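Local coordinates for putative 2,5-diketo-D-gluconic acid reductase B (Sinorhizobium meliloti, PDB 3UP8), which probably reduces methylglyoxal to hydroxyacetone with NADPH, as a member of the aldo/keto reductase family, at residues Asp99-Asp111 with Ser132-Val146. Residues are numbered along the deposited sequence; the frame is centred on the assembly and turned at random.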
# COMPACT_ATOMS: atom_id res chain seq x y z
N ASP A 99 17.31 2.13 8.41
CA ASP A 99 18.36 2.74 9.26
C ASP A 99 17.88 2.89 10.70
O ASP A 99 18.67 3.10 11.62
CB ASP A 99 18.78 4.12 8.72
CG ASP A 99 19.56 4.04 7.41
OD1 ASP A 99 20.03 2.95 7.02
OD2 ASP A 99 19.72 5.11 6.78
N ASN A 100 16.57 2.80 10.89
CA ASN A 100 15.97 2.99 12.19
C ASN A 100 15.54 1.68 12.87
O ASN A 100 14.74 1.70 13.80
CB ASN A 100 14.78 3.94 12.08
CG ASN A 100 15.17 5.31 11.57
OD1 ASN A 100 16.26 5.81 11.84
ND2 ASN A 100 14.27 5.94 10.82
N TYR A 101 16.08 0.56 12.42
CA TYR A 101 15.62 -0.75 12.90
C TYR A 101 16.04 -1.17 14.31
O TYR A 101 15.30 -1.89 14.97
CB TYR A 101 15.98 -1.84 11.90
CG TYR A 101 14.99 -1.97 10.76
CD1 TYR A 101 15.22 -2.88 9.74
CD2 TYR A 101 13.82 -1.19 10.70
CE1 TYR A 101 14.32 -3.05 8.69
CE2 TYR A 101 12.91 -1.35 9.64
CZ TYR A 101 13.18 -2.28 8.64
OH TYR A 101 12.31 -2.49 7.58
N ARG A 102 17.20 -0.74 14.79
CA ARG A 102 17.58 -1.06 16.17
C ARG A 102 16.58 -0.45 17.14
O ARG A 102 16.07 0.65 16.91
CB ARG A 102 19.01 -0.59 16.47
CG ARG A 102 20.06 -1.26 15.59
CD ARG A 102 21.48 -1.06 16.11
NE ARG A 102 21.54 -1.15 17.57
CZ ARG A 102 22.64 -0.96 18.29
NH1 ARG A 102 23.80 -0.68 17.70
NH2 ARG A 102 22.59 -1.05 19.61
N HIS A 103 16.28 -1.17 18.22
CA HIS A 103 15.19 -0.79 19.14
C HIS A 103 15.09 0.71 19.45
O HIS A 103 14.04 1.33 19.23
CB HIS A 103 15.26 -1.56 20.47
CG HIS A 103 14.24 -1.11 21.46
ND1 HIS A 103 14.51 -0.19 22.45
CD2 HIS A 103 12.91 -1.38 21.55
CE1 HIS A 103 13.42 0.04 23.15
NE2 HIS A 103 12.43 -0.67 22.63
N ASP A 104 16.16 1.30 19.99
CA ASP A 104 16.10 2.70 20.44
C ASP A 104 15.87 3.68 19.28
O ASP A 104 15.09 4.62 19.43
CB ASP A 104 17.34 3.09 21.25
CG ASP A 104 17.38 2.42 22.65
OD1 ASP A 104 16.52 1.58 22.99
OD2 ASP A 104 18.31 2.75 23.41
N ALA A 105 16.55 3.48 18.15
CA ALA A 105 16.32 4.28 16.94
C ALA A 105 14.90 4.07 16.39
O ALA A 105 14.29 4.99 15.84
CB ALA A 105 17.37 3.93 15.88
N PHE A 106 14.38 2.85 16.54
CA PHE A 106 13.05 2.50 16.05
C PHE A 106 12.00 3.33 16.78
O PHE A 106 11.21 4.04 16.16
CB PHE A 106 12.80 1.00 16.32
CG PHE A 106 11.65 0.40 15.55
CD1 PHE A 106 11.88 -0.62 14.63
CD2 PHE A 106 10.34 0.82 15.77
CE1 PHE A 106 10.83 -1.19 13.94
CE2 PHE A 106 9.27 0.24 15.09
CZ PHE A 106 9.52 -0.77 14.17
N ILE A 107 12.02 3.24 18.11
CA ILE A 107 11.08 3.93 18.97
C ILE A 107 11.16 5.43 18.72
O ILE A 107 10.12 6.08 18.55
CB ILE A 107 11.35 3.62 20.48
CG1 ILE A 107 11.25 2.12 20.77
CG2 ILE A 107 10.46 4.42 21.39
CD1 ILE A 107 9.97 1.42 20.29
N ALA A 108 12.38 5.97 18.67
CA ALA A 108 12.56 7.42 18.43
C ALA A 108 12.02 7.85 17.06
O ALA A 108 11.37 8.90 16.95
CB ALA A 108 14.04 7.82 18.59
N SER A 109 12.27 7.04 16.03
CA SER A 109 11.80 7.39 14.67
C SER A 109 10.28 7.45 14.57
O SER A 109 9.73 8.19 13.76
CB SER A 109 12.38 6.45 13.61
OG SER A 109 11.71 5.21 13.61
N VAL A 110 9.59 6.64 15.38
CA VAL A 110 8.14 6.61 15.37
C VAL A 110 7.61 7.92 15.97
O VAL A 110 6.74 8.57 15.38
CB VAL A 110 7.58 5.36 16.08
CG1 VAL A 110 6.07 5.47 16.29
CG2 VAL A 110 7.93 4.12 15.26
N ASP A 111 8.16 8.32 17.11
CA ASP A 111 7.81 9.61 17.72
C ASP A 111 8.07 10.76 16.75
O ASP A 111 7.29 11.72 16.70
CB ASP A 111 8.58 9.83 19.02
CG ASP A 111 8.06 8.99 20.16
OD1 ASP A 111 6.92 8.46 20.08
OD2 ASP A 111 8.79 8.86 21.17
N SER A 132 18.20 -6.43 6.56
CA SER A 132 18.75 -5.72 7.71
C SER A 132 19.61 -6.69 8.52
O SER A 132 19.31 -7.89 8.58
CB SER A 132 17.62 -5.20 8.60
OG SER A 132 18.12 -4.57 9.77
N ASP A 133 20.65 -6.17 9.16
CA ASP A 133 21.43 -6.90 10.17
C ASP A 133 20.69 -7.02 11.50
O ASP A 133 21.06 -7.84 12.34
CB ASP A 133 22.77 -6.19 10.44
CG ASP A 133 23.77 -6.35 9.31
OD1 ASP A 133 23.54 -7.16 8.38
OD2 ASP A 133 24.82 -5.66 9.35
N VAL A 134 19.66 -6.20 11.71
CA VAL A 134 18.90 -6.26 12.97
C VAL A 134 17.98 -7.50 12.96
O VAL A 134 17.25 -7.72 11.99
CB VAL A 134 18.04 -4.98 13.19
CG1 VAL A 134 17.26 -5.07 14.51
CG2 VAL A 134 18.93 -3.73 13.15
N PRO A 135 18.04 -8.32 14.03
CA PRO A 135 17.22 -9.54 14.08
C PRO A 135 15.74 -9.22 13.88
O PRO A 135 15.23 -8.21 14.40
CB PRO A 135 17.47 -10.06 15.51
CG PRO A 135 18.85 -9.62 15.81
CD PRO A 135 18.96 -8.23 15.18
N MSE A 136 15.07 -10.06 13.10
CA MSE A 136 13.64 -9.90 12.87
C MSE A 136 12.84 -9.74 14.17
O MSE A 136 11.96 -8.87 14.26
CB MSE A 136 13.11 -11.07 12.01
CG MSE A 136 11.66 -10.94 11.57
SE MSE A 136 11.41 -9.34 10.45
CE MSE A 136 12.32 -9.98 8.83
N ALA A 137 13.13 -10.55 15.18
CA ALA A 137 12.35 -10.45 16.43
C ALA A 137 12.53 -9.10 17.15
O ALA A 137 11.65 -8.68 17.87
CB ALA A 137 12.64 -11.60 17.38
N GLU A 138 13.68 -8.46 16.98
CA GLU A 138 13.90 -7.13 17.54
C GLU A 138 13.00 -6.09 16.84
O GLU A 138 12.42 -5.24 17.49
CB GLU A 138 15.37 -6.70 17.45
CG GLU A 138 15.66 -5.36 18.14
CD GLU A 138 17.15 -4.98 18.14
OE1 GLU A 138 18.01 -5.89 18.05
OE2 GLU A 138 17.46 -3.77 18.22
N ARG A 139 12.89 -6.18 15.52
CA ARG A 139 12.04 -5.24 14.75
C ARG A 139 10.58 -5.50 15.06
O ARG A 139 9.81 -4.57 15.27
CB ARG A 139 12.28 -5.38 13.25
CG ARG A 139 13.71 -5.09 12.86
CD ARG A 139 13.91 -5.43 11.39
NE ARG A 139 14.62 -6.68 11.20
CZ ARG A 139 14.74 -7.31 10.04
NH1 ARG A 139 14.17 -6.82 8.94
NH2 ARG A 139 15.41 -8.45 9.98
N ILE A 140 10.21 -6.77 15.09
CA ILE A 140 8.82 -7.15 15.35
C ILE A 140 8.48 -6.76 16.79
O ILE A 140 7.37 -6.29 17.05
CB ILE A 140 8.60 -8.68 15.12
CG1 ILE A 140 8.76 -9.06 13.63
CG2 ILE A 140 7.26 -9.13 15.66
CD1 ILE A 140 7.71 -8.48 12.66
N GLY A 141 9.44 -6.96 17.71
CA GLY A 141 9.25 -6.53 19.10
C GLY A 141 8.95 -5.03 19.22
O GLY A 141 8.07 -4.61 19.99
N ALA A 142 9.71 -4.23 18.48
CA ALA A 142 9.51 -2.77 18.47
C ALA A 142 8.17 -2.39 17.85
O ALA A 142 7.51 -1.50 18.37
CB ALA A 142 10.63 -2.09 17.77
N LEU A 143 7.75 -3.08 16.78
CA LEU A 143 6.39 -2.86 16.23
C LEU A 143 5.33 -3.07 17.28
O LEU A 143 4.42 -2.25 17.45
CB LEU A 143 6.09 -3.79 15.04
CG LEU A 143 6.53 -3.42 13.63
CD1 LEU A 143 6.18 -4.62 12.71
CD2 LEU A 143 5.88 -2.12 13.13
N ASN A 144 5.42 -4.19 18.01
CA ASN A 144 4.45 -4.47 19.06
C ASN A 144 4.51 -3.45 20.20
O ASN A 144 3.48 -3.11 20.78
CB ASN A 144 4.65 -5.89 19.61
CG ASN A 144 4.00 -6.93 18.74
OD1 ASN A 144 2.83 -7.27 18.94
ND2 ASN A 144 4.71 -7.39 17.73
N GLU A 145 5.70 -2.99 20.54
CA GLU A 145 5.84 -2.00 21.61
C GLU A 145 5.04 -0.74 21.27
O GLU A 145 4.23 -0.28 22.08
CB GLU A 145 7.29 -1.64 21.85
CG GLU A 145 7.49 -0.56 22.94
CD GLU A 145 8.96 -0.29 23.24
OE1 GLU A 145 9.78 -1.21 23.06
OE2 GLU A 145 9.31 0.85 23.66
N VAL A 146 5.26 -0.18 20.09
CA VAL A 146 4.57 1.06 19.73
C VAL A 146 3.07 0.88 19.54
O VAL A 146 2.29 1.81 19.76
CB VAL A 146 5.21 1.77 18.52
CG1 VAL A 146 6.60 2.22 18.87
CG2 VAL A 146 5.23 0.84 17.26
O HOH W 1 19.31 -2.54 19.83
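Helices 103-111 and 136-146 run side by side in roughly the same direction, their axes 34° apart and 9.8 Å from each other at the closest point. A CH-pi contact lies at the centre: the methyl CB of Ala142 sits over the middle of the Phe106 ring, 3.5 Å from its centroid, while CZ at the far end of the ring reaches Leu143. CG anti to the backbone N (chi1 -164°) turns a face of the Phe106 ring to Ala142. Farther along, Ile107 CD1 meets Val146 CG1 at 3.7 Å. In the (beta/alpha)8 barrel of the aldo/keto reductases these are consecutive outer helices, flanking strand 122-127 in sequence; Leu127 of that strand touches Phe106, Leu143 and Tyr101. Glu138 and Glu145, two turns apart on helix 136-146, both bond to His103. Glu138 OE2 accepts from His103 N at 2.9 Å through its anti lone pair, gripping the first turn of helix 103-111, and also accepts from a water weakly bonded to Arg102 NE. Glu145 OE1 receives His103 NE2 at 2.7 Å; OE1 lies almost in the imidazole plane, and the N-H meets it on the syn side, tilted 20° from the carboxylate plane. Since ND1 donates to Asp104 OD1, the imidazole is held at both nitrogens, and two carboxylates would probably favour its protonated form. At the loop end, Arg139 CD lies over one face of Tyr101, 3.7 Å from the ring centroid, and Val134 CG2 packs against Tyr101 CB. Tyr101 OH bonds to Trp129 O and Arg139 NH1 to Pro130 O, near His128, the predicted substrate-binding residue.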